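Local atomic coordinates of serpin B3 (Homo sapiens, PDB entry 4ZK3), a protein that probably inhibits target proteases by the serpin mechanism, in which cleavage of an exposed reactive-centre loop lets that loop insert into a central beta-sheet. Residues D14-F19 / K256-L261; N26-P31 / F369-R374; K188-E193 / V280-P285. All coordinates share one frame; numbering follows the deposited sequence.

Contact 1: D14-F19 / K256-L261; sequences DLFQQF and KLEEKL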
loop_
_atom_site.group_PDB
_atom_site.type_symbol
_atom_site.label_atom_id
_atom_site.label_comp_id
_atom_site.label_asym_id
_atom_site.label_seq_id
_atom_site.Cartn_x
_atom_site.Cartn_y
_atom_site.Cartn_z
ATOM N N ASP A 14 -11.505 2.679 1.828
ATOM C CA ASP A 14 -11.853 3.344 3.061
ATOM C C ASP A 14 -10.663 4.212 3.431
ATOM O O ASP A 14 -10.832 5.337 3.954
ATOM C CB ASP A 14 -12.173 2.414 4.212
ATOM C CG ASP A 14 -13.353 1.497 3.935
ATOM O OD1 ASP A 14 -14.099 1.667 2.945
ATOM O OD2 ASP A 14 -13.482 0.544 4.722
ATOM N N LEU A 15 -9.445 3.736 3.147
ATOM C CA LEU A 15 -8.276 4.583 3.449
ATOM C C LEU A 15 -8.244 5.800 2.585
ATOM O O LEU A 15 -7.954 6.902 3.073
ATOM C CB LEU A 15 -6.943 3.848 3.321
ATOM C CG LEU A 15 -6.661 2.836 4.423
ATOM C CD1 LEU A 15 -5.498 1.928 4.012
ATOM C CD2 LEU A 15 -6.399 3.367 5.788
ATOM N N PHE A 16 -8.465 5.586 1.308
ATOM C CA PHE A 16 -8.336 6.628 0.314
ATOM C C PHE A 16 -9.203 7.859 0.649
ATOM O O PHE A 16 -8.747 8.984 0.521
ATOM C CB PHE A 16 -8.676 6.085 -1.067
ATOM C CG PHE A 16 -8.432 7.067 -2.154
ATOM C CD1 PHE A 16 -7.171 7.287 -2.636
ATOM C CD2 PHE A 16 -9.465 7.838 -2.657
ATOM C CE1 PHE A 16 -6.935 8.212 -3.627
ATOM C CE2 PHE A 16 -9.251 8.772 -3.651
ATOM C CZ PHE A 16 -7.976 8.979 -4.118
ATOM N N GLN A 17 -10.453 7.616 1.048
ATOM C CA GLN A 17 -11.416 8.697 1.438
ATOM C C GLN A 17 -10.896 9.524 2.616
ATOM O O GLN A 17 -11.003 10.719 2.612
ATOM C CB GLN A 17 -12.803 8.097 1.726
ATOM C CG GLN A 17 -13.408 7.218 0.618
ATOM C CD GLN A 17 -13.850 7.924 -0.683
ATOM O OE1 GLN A 17 -14.850 7.526 -1.300
ATOM N NE2 GLN A 17 -13.122 8.921 -1.117
ATOM N N GLN A 18 -10.218 8.918 3.565
ATOM C CA GLN A 18 -9.557 9.683 4.615
ATOM C C GLN A 18 -8.377 10.490 4.111
ATOM O O GLN A 18 -8.243 11.688 4.440
ATOM C CB GLN A 18 -9.135 8.776 5.786
ATOM C CG GLN A 18 -10.343 8.064 6.412
ATOM C CD GLN A 18 -11.360 9.084 6.944
ATOM O OE1 GLN A 18 -11.001 10.055 7.644
ATOM N NE2 GLN A 18 -12.601 8.928 6.522
ATOM N N PHE A 19 -7.556 9.859 3.268
ATOM C CA PHE A 19 -6.359 10.466 2.744
ATOM C C PHE A 19 -6.687 11.693 1.884
ATOM O O PHE A 19 -5.910 12.649 1.858
ATOM C CB PHE A 19 -5.529 9.483 1.914
ATOM C CG PHE A 19 -4.927 8.373 2.704
ATOM C CD1 PHE A 19 -4.752 8.459 4.057
ATOM C CD2 PHE A 19 -4.503 7.221 2.056
ATOM C CE1 PHE A 19 -4.221 7.418 4.764
ATOM C CE2 PHE A 19 -3.942 6.189 2.758
ATOM C CZ PHE A 19 -3.802 6.284 4.121
ATOM N N LYS A 256 -15.108 13.638 -9.562
ATOM C CA LYS A 256 -16.252 12.742 -9.735
ATOM C C LYS A 256 -15.815 11.280 -9.704
ATOM O O LYS A 256 -16.443 10.453 -9.019
ATOM C CB LYS A 256 -16.996 12.974 -11.058
ATOM C CG LYS A 256 -18.333 12.208 -11.150
ATOM C CD LYS A 256 -18.781 11.966 -12.587
ATOM C CE LYS A 256 -20.117 11.234 -12.655
ATOM N NZ LYS A 256 -20.775 11.291 -14.000
ATOM N N LEU A 257 -14.761 10.962 -10.465
ATOM C CA LEU A 257 -14.248 9.600 -10.525
ATOM C C LEU A 257 -13.949 9.114 -9.123
ATOM O O LEU A 257 -14.294 7.985 -8.776
ATOM C CB LEU A 257 -13.006 9.546 -11.392
ATOM C CG LEU A 257 -12.355 8.197 -11.689
ATOM C CD1 LEU A 257 -13.333 7.280 -12.403
ATOM C CD2 LEU A 257 -11.093 8.409 -12.531
ATOM N N GLU A 258 -13.366 9.976 -8.295
ATOM C CA GLU A 258 -13.070 9.579 -6.919
ATOM C C GLU A 258 -14.336 9.255 -6.107
ATOM O O GLU A 258 -14.296 8.399 -5.239
ATOM C CB GLU A 258 -12.211 10.613 -6.201
ATOM C CG GLU A 258 -10.799 10.751 -6.773
ATOM C CD GLU A 258 -10.058 11.947 -6.195
ATOM O OE1 GLU A 258 -10.614 13.073 -6.235
ATOM O OE2 GLU A 258 -8.932 11.786 -5.712
ATOM N N GLU A 259 -15.436 9.948 -6.384
ATOM C CA GLU A 259 -16.693 9.722 -5.668
ATOM C C GLU A 259 -17.324 8.407 -6.077
ATOM O O GLU A 259 -17.861 7.674 -5.262
ATOM C CB GLU A 259 -17.662 10.889 -5.920
ATOM C CG GLU A 259 -17.257 12.188 -5.211
ATOM C CD GLU A 259 -17.936 13.441 -5.796
ATOM O OE1 GLU A 259 -18.734 13.335 -6.771
ATOM O OE2 GLU A 259 -17.657 14.550 -5.281
ATOM N N LYS A 260 -17.241 8.089 -7.345
ATOM C CA LYS A 260 -17.904 6.923 -7.881
ATOM C C LYS A 260 -17.108 5.602 -7.807
ATOM O O LYS A 260 -17.675 4.517 -7.947
ATOM C CB LYS A 260 -18.247 7.205 -9.341
ATOM C CG LYS A 260 -18.768 8.616 -9.587
ATOM C CD LYS A 260 -20.161 8.620 -10.186
ATOM C CE LYS A 260 -21.203 8.246 -9.140
ATOM N NZ LYS A 260 -22.562 8.244 -9.732
ATOM N N LEU A 261 -15.795 5.671 -7.634
ATOM C CA LEU A 261 -14.954 4.470 -7.689
ATOM C C LEU A 261 -14.994 3.819 -6.320
ATOM O O LEU A 261 -14.326 4.280 -5.385
ATOM C CB LEU A 261 -13.523 4.853 -8.056
ATOM C CG LEU A 261 -12.697 3.997 -8.993
ATOM C CD1 LEU A 261 -11.239 4.074 -8.515
ATOM C CD2 LEU A 261 -13.142 2.551 -9.159
#

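Contact 2: N26-P31 / F369-R374; sequences NIFYSP and FLFFIR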
loop_
_atom_site.group_PDB
_atom_site.type_symbol
_atom_site.label_atom_id
_atom_site.label_comp_id
_atom_site.label_asym_id
_atom_site.label_seq_id
_atom_site.Cartn_x
_atom_site.Cartn_y
_atom_site.Cartn_z
ATOM N N ASN A 26 -0.483 14.652 -4.178
ATOM C CA ASN A 26 -0.317 13.208 -4.471
ATOM C C ASN A 26 -0.597 12.314 -3.283
ATOM O O ASN A 26 -0.327 12.712 -2.111
ATOM C CB ASN A 26 1.109 12.958 -4.939
ATOM C CG ASN A 26 1.424 13.787 -6.117
ATOM O OD1 ASN A 26 0.507 14.227 -6.777
ATOM N ND2 ASN A 26 2.685 13.968 -6.430
ATOM N N ILE A 27 -1.055 11.083 -3.583
ATOM C CA ILE A 27 -1.396 10.080 -2.585
ATOM C C ILE A 27 -0.715 8.769 -3.084
ATOM O O ILE A 27 -0.725 8.469 -4.255
ATOM C CB ILE A 27 -2.927 9.893 -2.512
ATOM C CG1 ILE A 27 -3.607 11.128 -1.853
ATOM C CG2 ILE A 27 -3.316 8.577 -1.817
ATOM C CD1 ILE A 27 -5.110 11.077 -2.041
ATOM N N PHE A 28 -0.032 8.056 -2.208
ATOM C CA PHE A 28 0.539 6.769 -2.587
ATOM C C PHE A 28 0.808 5.951 -1.327
ATOM O O PHE A 28 1.388 6.442 -0.327
ATOM C CB PHE A 28 1.754 6.942 -3.484
ATOM C CG PHE A 28 2.281 5.678 -3.970
ATOM C CD1 PHE A 28 1.643 5.006 -5.012
ATOM C CD2 PHE A 28 3.361 5.078 -3.325
ATOM C CE1 PHE A 28 2.102 3.760 -5.435
ATOM C CE2 PHE A 28 3.802 3.804 -3.720
ATOM C CZ PHE A 28 3.187 3.157 -4.791
ATOM N N TYR A 29 0.334 4.684 -1.341
ATOM C CA TYR A 29 0.359 3.839 -0.147
ATOM C C TYR A 29 0.155 2.384 -0.571
ATOM O O TYR A 29 -0.269 2.098 -1.722
ATOM C CB TYR A 29 -0.712 4.218 0.869
ATOM C CG TYR A 29 -2.168 4.097 0.401
ATOM C CD1 TYR A 29 -2.767 5.132 -0.353
ATOM C CD2 TYR A 29 -2.966 3.048 0.818
ATOM C CE1 TYR A 29 -4.103 5.034 -0.782
ATOM C CE2 TYR A 29 -4.286 2.945 0.414
ATOM C CZ TYR A 29 -4.851 3.937 -0.400
ATOM O OH TYR A 29 -6.202 3.862 -0.747
ATOM N N SER A 30 0.588 1.515 0.320
ATOM C CA SER A 30 0.377 0.070 0.174
ATOM C C SER A 30 -0.671 -0.401 1.145
ATOM O O SER A 30 -0.373 -0.666 2.319
ATOM C CB SER A 30 1.650 -0.730 0.407
ATOM O OG SER A 30 1.292 -2.125 0.379
ATOM N N PRO A 31 -1.881 -0.626 0.637
ATOM C CA PRO A 31 -2.911 -1.142 1.526
ATOM C C PRO A 31 -2.571 -2.511 2.095
ATOM O O PRO A 31 -2.898 -2.825 3.237
ATOM C CB PRO A 31 -4.141 -1.267 0.613
ATOM C CG PRO A 31 -3.618 -1.230 -0.804
ATOM C CD PRO A 31 -2.342 -0.428 -0.749
ATOM N N PHE A 369 -4.468 11.644 -12.488
ATOM C CA PHE A 369 -4.956 10.292 -12.713
ATOM C C PHE A 369 -4.792 9.410 -11.473
ATOM O O PHE A 369 -3.997 9.752 -10.594
ATOM C CB PHE A 369 -4.273 9.660 -13.931
ATOM C CG PHE A 369 -2.750 9.553 -13.802
ATOM C CD1 PHE A 369 -2.148 8.445 -13.182
ATOM C CD2 PHE A 369 -1.927 10.553 -14.317
ATOM C CE1 PHE A 369 -0.772 8.337 -13.080
ATOM C CE2 PHE A 369 -0.531 10.446 -14.242
ATOM C CZ PHE A 369 0.056 9.349 -13.608
ATOM N N LEU A 370 -5.566 8.291 -11.419
ATOM C CA LEU A 370 -5.396 7.238 -10.420
ATOM C C LEU A 370 -4.606 6.052 -10.966
ATOM O O LEU A 370 -4.614 5.785 -12.155
ATOM C CB LEU A 370 -6.727 6.771 -9.882
ATOM C CG LEU A 370 -7.650 7.900 -9.424
ATOM C CD1 LEU A 370 -9.111 7.407 -9.365
ATOM C CD2 LEU A 370 -7.244 8.502 -8.093
ATOM N N PHE A 371 -3.816 5.389 -10.133
ATOM C CA PHE A 371 -3.075 4.281 -10.662
ATOM C C PHE A 371 -2.898 3.293 -9.533
ATOM O O PHE A 371 -2.944 3.661 -8.319
ATOM C CB PHE A 371 -1.748 4.755 -11.293
ATOM C CG PHE A 371 -0.785 5.366 -10.286
ATOM C CD1 PHE A 371 -0.914 6.700 -9.888
ATOM C CD2 PHE A 371 0.253 4.620 -9.737
ATOM C CE1 PHE A 371 -0.074 7.282 -8.940
ATOM C CE2 PHE A 371 1.100 5.195 -8.756
ATOM C CZ PHE A 371 0.915 6.531 -8.353
ATOM N N PHE A 372 -2.665 2.046 -9.899
ATOM C CA PHE A 372 -2.342 1.028 -8.906
ATOM C C PHE A 372 -1.587 -0.112 -9.517
ATOM O O PHE A 372 -1.600 -0.287 -10.745
ATOM C CB PHE A 372 -3.582 0.560 -8.142
ATOM C CG PHE A 372 -4.611 -0.136 -8.970
ATOM C CD1 PHE A 372 -4.552 -1.505 -9.165
ATOM C CD2 PHE A 372 -5.695 0.575 -9.497
ATOM C CE1 PHE A 372 -5.550 -2.140 -9.890
ATOM C CE2 PHE A 372 -6.687 -0.045 -10.242
ATOM C CZ PHE A 372 -6.637 -1.424 -10.420
ATOM N N ILE A 373 -0.886 -0.841 -8.637
ATOM C CA ILE A 373 -0.110 -1.990 -9.021
ATOM C C ILE A 373 -0.800 -3.213 -8.430
ATOM O O ILE A 373 -0.979 -3.322 -7.219
ATOM C CB ILE A 373 1.355 -1.884 -8.586
ATOM C CG1 ILE A 373 2.055 -0.719 -9.320
ATOM C CG2 ILE A 373 2.099 -3.200 -8.850
ATOM C CD1 ILE A 373 3.362 -0.303 -8.686
ATOM N N ARG A 374 -1.128 -4.148 -9.303
ATOM C CA ARG A 374 -1.887 -5.331 -9.001
ATOM C C ARG A 374 -1.092 -6.597 -9.284
ATOM O O ARG A 374 -0.468 -6.719 -10.341
ATOM C CB ARG A 374 -3.126 -5.338 -9.888
ATOM C CG ARG A 374 -4.105 -6.490 -9.618
ATOM C CD ARG A 374 -5.338 -6.357 -10.551
ATOM N NE ARG A 374 -4.976 -6.623 -11.959
ATOM C CZ ARG A 374 -5.695 -6.243 -13.032
ATOM N NH1 ARG A 374 -6.856 -5.586 -12.914
ATOM N NH2 ARG A 374 -5.254 -6.556 -14.253
#

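Contact 3: K188-E193 / V280-P285; sequences KKFNKE and VDLHLP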
loop_
_atom_site.group_PDB
_atom_site.type_symbol
_atom_site.label_atom_id
_atom_site.label_comp_id
_atom_site.label_asym_id
_atom_site.label_seq_id
_atom_site.Cartn_x
_atom_site.Cartn_y
_atom_site.Cartn_z
ATOM N N LYS A 188 6.464 -3.931 -22.402
ATOM C CA LYS A 188 6.877 -3.065 -23.502
ATOM C C LYS A 188 7.475 -1.772 -22.984
ATOM O O LYS A 188 6.755 -0.822 -22.560
ATOM C CB LYS A 188 5.693 -2.746 -24.361
ATOM C CG LYS A 188 5.168 -3.974 -25.103
ATOM C CD LYS A 188 3.783 -3.780 -25.726
ATOM C CE LYS A 188 3.049 -5.107 -25.990
ATOM N NZ LYS A 188 1.579 -4.920 -26.257
ATOM N N LYS A 189 8.793 -1.721 -22.975
ATOM C CA LYS A 189 9.501 -0.560 -22.479
ATOM C C LYS A 189 9.243 0.693 -23.308
ATOM O O LYS A 189 8.796 0.621 -24.418
ATOM C CB LYS A 189 10.964 -0.849 -22.391
ATOM C CG LYS A 189 11.265 -1.871 -21.329
ATOM C CD LYS A 189 12.748 -2.019 -21.082
ATOM C CE LYS A 189 12.986 -3.074 -20.018
ATOM N NZ LYS A 189 14.332 -2.847 -19.446
ATOM N N PHE A 190 9.404 1.855 -22.693
ATOM C CA PHE A 190 9.333 3.089 -23.421
ATOM C C PHE A 190 10.713 3.341 -24.016
ATOM O O PHE A 190 11.676 2.948 -23.411
ATOM C CB PHE A 190 8.979 4.212 -22.479
ATOM C CG PHE A 190 7.554 4.167 -21.994
ATOM C CD1 PHE A 190 7.207 3.406 -20.858
ATOM C CD2 PHE A 190 6.554 4.875 -22.667
ATOM C CE1 PHE A 190 5.899 3.369 -20.411
ATOM C CE2 PHE A 190 5.227 4.834 -22.214
ATOM C CZ PHE A 190 4.902 4.096 -21.078
ATOM N N ASN A 191 10.817 4.015 -25.174
ATOM C CA ASN A 191 12.131 4.501 -25.660
ATOM C C ASN A 191 12.510 5.862 -25.105
ATOM O O ASN A 191 11.755 6.835 -25.264
ATOM C CB ASN A 191 12.149 4.557 -27.168
ATOM C CG ASN A 191 13.578 4.749 -27.724
ATOM O OD1 ASN A 191 14.391 5.508 -27.165
ATOM N ND2 ASN A 191 13.886 4.042 -28.818
ATOM N N LYS A 192 13.655 5.977 -24.434
ATOM C CA LYS A 192 14.040 7.286 -23.885
ATOM C C LYS A 192 14.163 8.355 -24.985
ATOM O O LYS A 192 13.940 9.559 -24.738
ATOM C CB LYS A 192 15.320 7.193 -23.087
ATOM C CG LYS A 192 15.168 6.629 -21.680
ATOM C CD LYS A 192 16.319 5.675 -21.342
ATOM C CE LYS A 192 17.567 6.374 -20.856
ATOM N NZ LYS A 192 17.421 6.723 -19.411
ATOM N N GLU A 193 14.439 7.915 -26.212
ATOM C CA GLU A 193 14.494 8.859 -27.326
ATOM C C GLU A 193 13.155 9.522 -27.589
ATOM O O GLU A 193 13.134 10.643 -28.086
ATOM C CB GLU A 193 15.057 8.209 -28.590
ATOM C CG GLU A 193 16.599 8.374 -28.708
ATOM C CD GLU A 193 17.319 7.116 -29.186
ATOM O OE1 GLU A 193 16.635 6.171 -29.677
ATOM O OE2 GLU A 193 18.574 7.068 -29.064
ATOM N N VAL A 280 -3.087 2.126 -28.635
ATOM C CA VAL A 280 -3.144 3.426 -27.891
ATOM C C VAL A 280 -1.825 4.310 -28.037
ATOM O O VAL A 280 -0.747 3.637 -27.877
ATOM C CB VAL A 280 -3.394 3.005 -26.405
ATOM C CG1 VAL A 280 -3.455 4.205 -25.460
ATOM C CG2 VAL A 280 -4.676 2.139 -26.276
ATOM N N ASP A 281 -1.859 5.667 -28.396
ATOM C CA ASP A 281 -0.685 6.707 -28.186
ATOM C C ASP A 281 -0.863 6.747 -26.651
ATOM O O ASP A 281 -1.747 7.448 -26.122
ATOM C CB ASP A 281 -0.549 8.299 -28.905
ATOM C CG ASP A 281 1.085 8.903 -29.118
ATOM O OD1 ASP A 281 1.908 8.127 -29.577
ATOM O OD2 ASP A 281 1.744 10.030 -28.906
ATOM N N LEU A 282 -0.063 5.939 -25.942
ATOM C CA LEU A 282 0.052 6.102 -24.486
ATOM C C LEU A 282 1.116 7.149 -24.212
ATOM O O LEU A 282 2.230 6.979 -24.612
ATOM C CB LEU A 282 0.453 4.784 -23.817
ATOM C CG LEU A 282 0.880 4.817 -22.336
ATOM C CD1 LEU A 282 -0.213 5.453 -21.466
ATOM C CD2 LEU A 282 1.228 3.395 -21.964
ATOM N N HIS A 283 0.731 8.231 -23.551
ATOM C CA HIS A 283 1.671 9.214 -23.010
ATOM C C HIS A 283 1.561 9.087 -21.494
ATOM O O HIS A 283 0.473 9.332 -20.882
ATOM C CB HIS A 283 1.340 10.638 -23.480
ATOM C CG HIS A 283 1.501 10.873 -24.972
ATOM N ND1 HIS A 283 1.326 12.127 -25.531
ATOM C CD2 HIS A 283 1.834 10.053 -26.002
ATOM C CE1 HIS A 283 1.512 12.058 -26.840
ATOM N NE2 HIS A 283 1.808 10.814 -27.160
ATOM N N LEU A 284 2.676 8.689 -20.879
ATOM C CA LEU A 284 2.782 8.505 -19.419
ATOM C C LEU A 284 4.008 9.233 -18.906
ATOM O O LEU A 284 5.080 9.056 -19.449
ATOM C CB LEU A 284 2.919 6.988 -19.141
ATOM C CG LEU A 284 2.836 6.530 -17.672
ATOM C CD1 LEU A 284 1.425 6.656 -17.123
ATOM C CD2 LEU A 284 3.336 5.110 -17.493
ATOM N N PRO A 285 3.864 10.068 -17.895
ATOM C CA PRO A 285 5.014 10.826 -17.401
ATOM C C PRO A 285 5.993 9.969 -16.556
ATOM O O PRO A 285 5.616 8.953 -15.964
ATOM C CB PRO A 285 4.382 11.917 -16.573
ATOM C CG PRO A 285 3.082 11.295 -16.098
ATOM C CD PRO A 285 2.625 10.412 -17.201
#

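Contact 1: D14-F19 / K256-L261
The outer rim of the Phe-16 ring overlaps the carboxylate of Glu-258, where two helices of the serpin fold, 4-19 and 254-260, lie beside each other over strands 27-29 and 369-375. Glu-258 OE2 is 3.4 Å from Phe-16 CZ and lies at the ring edge, in the ring plane, so the negatively charged oxygen faces the polarised C-H rim and not the pi cloud. The carboxylate plane is turned 64° from the ring, which rules out a parallel stack. Both side chains point across the gap: Phe-16 holds CG anti to its backbone N (chi1 -174°), while Glu-258 runs extended beyond CG and brings its CG 4.0 Å from Phe-16 CE2. The same OE2 forms a salt bridge with Arg-386, which should help to keep the buried glutamate ionised. Tyr-384 meets the Phe-16 ring with its plane nearly perpendicular, and Ile-27 and Leu-370 also touch the phenyl group. No hydrogen bond joins 14-19 to 256-261. On the more exposed margin, Gln-17 bends at chi2 (-69°) and swings its amide toward the neighbouring helix, but Gln-17 OE1 stops 4.1 Å from the backbone oxygen Glu-258 O.

Contact 2: N26-P31 / F369-R374
Aromatic contact comes first: Phe-28 and Phe-371 meet rim to rim, neither ring lying over the face of the other. Their planes are only 9° apart and their centroids 5.8 Å, the geometry of two nearly parallel rings, stepped in height, meeting at their rims. The closest approach is Phe-28 CD1 to Phe-371 CZ, 3.7 Å, and beside it Phe-28 CE1 lies 3.8 Å from Phe-371 CE2. A chi1 of 64° at Phe-371, with CG between N and the carbonyl carbon, turns its ring into the gap between the segments, where these rim carbons meet. Further apolar cover comes from Val-289 against Phe-28 and from Met-243 against Phe-371.

Backbone bonding explains the spacing. The nearest CA atoms, those of Phe-28 and Phe-372, are 9.0 Å apart, about two strand widths, because strand 380-387 runs between the segments. It pairs with Ile-27 and Tyr-29 on one side and with Phe-369 and Phe-371 on the other, all within the serpin beta-sheet B. Gly-385, the backbone partner of Phe-371, has no side chain to put between the rings.

Among the polar bonds, those of Ser-30 lie at the C-terminal end of segment 26-31. Ser-30 is the N-cap of helix 31-42, its OG accepting from Ser-33 N, and Ser-30 N bonds to His-330 NE2, a link in what serpin nomenclature calls the shutter region.

Contact 3: K188-E193 / V280-P285
Phe-190 reaches out of its loop to Leu-282 and Leu-284, and its course can be followed atom by atom. CB points toward strand 276-294, and with CG anti to the carbonyl carbon (chi1 -71°) the ring continues in that direction. CB, CG and the two CD atoms stay beyond contact range of 280-285; Met-213 and Gln-215 pack on this side chain. The CE atoms begin the contact: Phe-190 CE2 is 4.3 Å from Leu-282 CD2, and Phe-190 CE1 is 4.3 Å from Leu-284 CD2. CZ, at the tip, meets both leucines. It lies 3.8 Å from Leu-282 CD2, and it is 4.0 Å from Leu-284 CB, with the CD2 methyl of Leu-284 close by as well. The approach is oblique, neither flat over a face nor square on an edge.

Two residues apart on an extended strand, the leucines point to the same side; His-283 between them points away. The contact is wholly apolar, and the nearest CA atoms, of Phe-190 and Leu-284, remain 9.4 Å apart, so side chains alone bridge the gap. Leu-282 also packs on Leu-232 and Ile-234.

Just past the phenylalanine the loop turns. Asn-191 OD1 accepts from Glu-193 N at 2.6 Å with an N-H...O angle of 154°, the donor tilted 30° from the carbonyl plane: an Asx turn leading into a 3-10 segment. Backbone pairing of Leu-282 with Gln-215 and of Asp-281 with Phe-363 puts 280-285 in the region of sheet C. Phe-190, met edge-to-face by Trp-186, bonds through its backbone to Glu-338, just before strand 340-351. This is consistent with the breach of the serpin fold, where sheet A meets sheet C and the inserted strand 340-351 enters sheet A.

From the N terminus, helix 4-19 supplies the first side of contact 1, and strand 27-29, next in the chain, opens contact 2. Contact 3 starts at 188-193, after strand 174-185. Contact 1 closes first, at 256-261, contact 3 follows at 280-285, and contact 2 ends last, near the C terminus. Contact 3 is therefore nested within contact 2, while contact 1 crosses both. Contacts 1 and 2 touch directly, Phe-16 CE1 lying 3.7 Å from Ile-27 CD1, and so join the helices to sheet B. Contact 3, its centre about 20 Å from that of contact 2, ties the loop after strand 174-185 to strand 276-294; Pro-285 packs against Phe-369 between them.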